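Local structure of putative oxidoreductase (Thermus thermophilus, 2ISM) at residues B[92-97]-B[106-111]. The protein is a putative oxidoreductase of the glucose/sorbosone dehydrogenase family, built as a beta-propeller, whose model also carries a calcium ion. Residues are numbered along the deposited sequence; the frame is centred on the assembly and turned at random.
Sequences VYAYRT and QVVRLR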
loop_
_atom_site.group_PDB
_atom_site.type_symbol
_atom_site.label_atom_id
_atom_site.label_comp_id
_atom_site.label_asym_id
_atom_site.label_seq_id
_atom_site.Cartn_x
_atom_site.Cartn_y
_atom_site.Cartn_z
ATOM N N VAL B 92 25.983 0.808 11.634
ATOM C CA VAL B 92 24.657 0.518 12.158
ATOM C C VAL B 92 24.548 1.357 13.429
ATOM O O VAL B 92 25.402 1.269 14.317
ATOM C CB VAL B 92 24.493 -0.977 12.528
ATOM C CG1 VAL B 92 23.135 -1.206 13.184
ATOM C CG2 VAL B 92 24.618 -1.843 11.278
ATOM N N TYR B 93 23.510 2.184 13.510
ATOM C CA TYR B 93 23.328 3.034 14.678
ATOM C C TYR B 93 22.370 2.391 15.661
ATOM O O TYR B 93 21.427 1.707 15.267
ATOM C CB TYR B 93 22.809 4.411 14.255
ATOM C CG TYR B 93 23.841 5.216 13.488
ATOM C CD1 TYR B 93 24.482 6.309 14.078
ATOM C CD2 TYR B 93 24.195 4.867 12.185
ATOM C CE1 TYR B 93 25.446 7.033 13.391
ATOM C CE2 TYR B 93 25.165 5.585 11.485
ATOM C CZ TYR B 93 25.784 6.665 12.096
ATOM O OH TYR B 93 26.753 7.370 11.414
ATOM N N ALA B 94 22.629 2.602 16.944
ATOM C CA ALA B 94 21.781 2.040 17.983
ATOM C C ALA B 94 21.716 2.981 19.169
ATOM O O ALA B 94 22.700 3.648 19.495
ATOM C CB ALA B 94 22.324 0.684 18.423
ATOM N N TYR B 95 20.544 3.031 19.798
ATOM C CA TYR B 95 20.299 3.864 20.974
ATOM C C TYR B 95 20.284 2.899 22.153
ATOM O O TYR B 95 19.542 1.919 22.128
ATOM C CB TYR B 95 18.927 4.541 20.854
ATOM C CG TYR B 95 18.581 5.523 21.962
ATOM C CD1 TYR B 95 18.503 6.893 21.702
ATOM C CD2 TYR B 95 18.293 5.082 23.255
ATOM C CE1 TYR B 95 18.142 7.803 22.700
ATOM C CE2 TYR B 95 17.934 5.986 24.268
ATOM C CZ TYR B 95 17.859 7.343 23.981
ATOM O OH TYR B 95 17.495 8.245 24.954
ATOM N N ARG B 96 21.093 3.158 23.180
ATOM C CA ARG B 96 21.111 2.259 24.331
ATOM C C ARG B 96 21.326 2.956 25.668
ATOM O O ARG B 96 21.921 4.036 25.740
ATOM C CB ARG B 96 22.211 1.195 24.170
ATOM C CG ARG B 96 23.627 1.769 24.262
ATOM C CD ARG B 96 24.675 0.685 24.482
ATOM N NE ARG B 96 26.028 1.237 24.461
ATOM C CZ ARG B 96 27.134 0.532 24.682
ATOM N NH1 ARG B 96 27.058 -0.766 24.949
ATOM N NH2 ARG B 96 28.321 1.126 24.618
ATOM N N THR B 97 20.833 2.316 26.727
ATOM C CA THR B 97 21.011 2.815 28.081
ATOM C C THR B 97 22.220 2.023 28.582
ATOM O O THR B 97 22.221 0.789 28.529
ATOM C CB THR B 97 19.799 2.482 28.980
ATOM O OG1 THR B 97 18.583 2.787 28.286
ATOM C CG2 THR B 97 19.854 3.304 30.267
ATOM N N GLN B 106 22.671 6.801 25.263
ATOM C CA GLN B 106 23.593 7.254 24.238
ATOM C C GLN B 106 23.259 6.610 22.912
ATOM O O GLN B 106 22.547 5.611 22.853
ATOM C CB GLN B 106 25.031 6.872 24.609
ATOM C CG GLN B 106 25.191 5.405 24.968
ATOM C CD GLN B 106 26.639 4.981 25.157
ATOM O OE1 GLN B 106 27.446 5.700 25.752
ATOM N NE2 GLN B 106 26.966 3.797 24.667
ATOM N N VAL B 107 23.776 7.208 21.850
ATOM C CA VAL B 107 23.606 6.673 20.518
ATOM C C VAL B 107 25.000 6.209 20.153
ATOM O O VAL B 107 25.956 6.978 20.242
ATOM C CB VAL B 107 23.170 7.741 19.500
ATOM C CG1 VAL B 107 23.197 7.142 18.098
ATOM C CG2 VAL B 107 21.762 8.236 19.827
ATOM N N VAL B 108 25.121 4.945 19.778
ATOM C CA VAL B 108 26.410 4.402 19.396
ATOM C C VAL B 108 26.335 3.973 17.942
ATOM O O VAL B 108 25.263 3.961 17.338
ATOM C CB VAL B 108 26.805 3.186 20.272
ATOM C CG1 VAL B 108 26.991 3.629 21.713
ATOM C CG2 VAL B 108 25.740 2.097 20.180
ATOM N N ARG B 109 27.486 3.630 17.389
ATOM C CA ARG B 109 27.581 3.200 16.012
ATOM C C ARG B 109 28.433 1.932 15.980
ATOM O O ARG B 109 29.462 1.866 16.649
ATOM C CB ARG B 109 28.246 4.312 15.195
ATOM C CG ARG B 109 28.278 4.084 13.716
ATOM C CD ARG B 109 28.709 5.345 12.979
ATOM N NE ARG B 109 30.155 5.544 12.931
ATOM C CZ ARG B 109 30.741 6.486 12.196
ATOM N NH1 ARG B 109 29.996 7.303 11.461
ATOM N NH2 ARG B 109 32.063 6.606 12.179
ATOM N N LEU B 110 27.994 0.929 15.224
ATOM C CA LEU B 110 28.738 -0.322 15.093
ATOM C C LEU B 110 29.260 -0.438 13.664
ATOM O O LEU B 110 28.615 0.032 12.724
ATOM C CB LEU B 110 27.843 -1.537 15.368
ATOM C CG LEU B 110 27.081 -1.679 16.686
ATOM C CD1 LEU B 110 26.593 -3.117 16.811
ATOM C CD2 LEU B 110 27.976 -1.333 17.855
ATOM N N ARG B 111 30.422 -1.059 13.499
ATOM C CA ARG B 111 30.979 -1.251 12.165
ATOM C C ARG B 111 30.453 -2.583 11.629
ATOM O O ARG B 111 30.586 -3.626 12.274
ATOM C CB ARG B 111 32.514 -1.258 12.207
ATOM C CG ARG B 111 33.165 -1.680 10.885
ATOM C CD ARG B 111 34.679 -1.553 10.938
ATOM N NE ARG B 111 35.118 -0.170 10.775
ATOM C CZ ARG B 111 35.101 0.484 9.617
ATOM N NH1 ARG B 111 34.671 -0.121 8.518
ATOM N NH2 ARG B 111 35.510 1.744 9.560
#
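Y93 and R109 lie side by side as a non-hydrogen-bonded pair in the antiparallel hairpin of strands 92-98 and 104-112, the two middle strands of a four-stranded propeller blade. R109 CG leaves anti to its own N (chi1 -173°) and sits over one face of the phenol in a CH-pi contact; packing is tightest just beyond, with R109 CD 3.3 Å from Y93 CZ. A bend at chi3 (82°) swings the guanidinium past the rim of the ring, nearly perpendicular to it, where R109 NH1 gives an almost straight, in-plane bond of 3.2 Å to Y93 OH. P176 O also binds that hydroxyl, while D120 and E177 form salt bridges with the arginine. Farther along this face V107 CG2 meets Y95 CD1 more loosely, at 4.0 Å, the side chains crossing at about a right angle. On the other face R96 and Q106 run alongside each other, R96 CG 4.0 Å from Q106 CG, and A94 CB touches V108 CG2 at 4.1 Å; the side chains of V92 and L110 come no closer than 4.4 Å, V92 CB to L110 CB. Six backbone bonds join the strands. All ten touching residues are buried; two carboxylates probably offset the arginine's charge and fix its guanidinium edge-on to the Y93 hydroxyl.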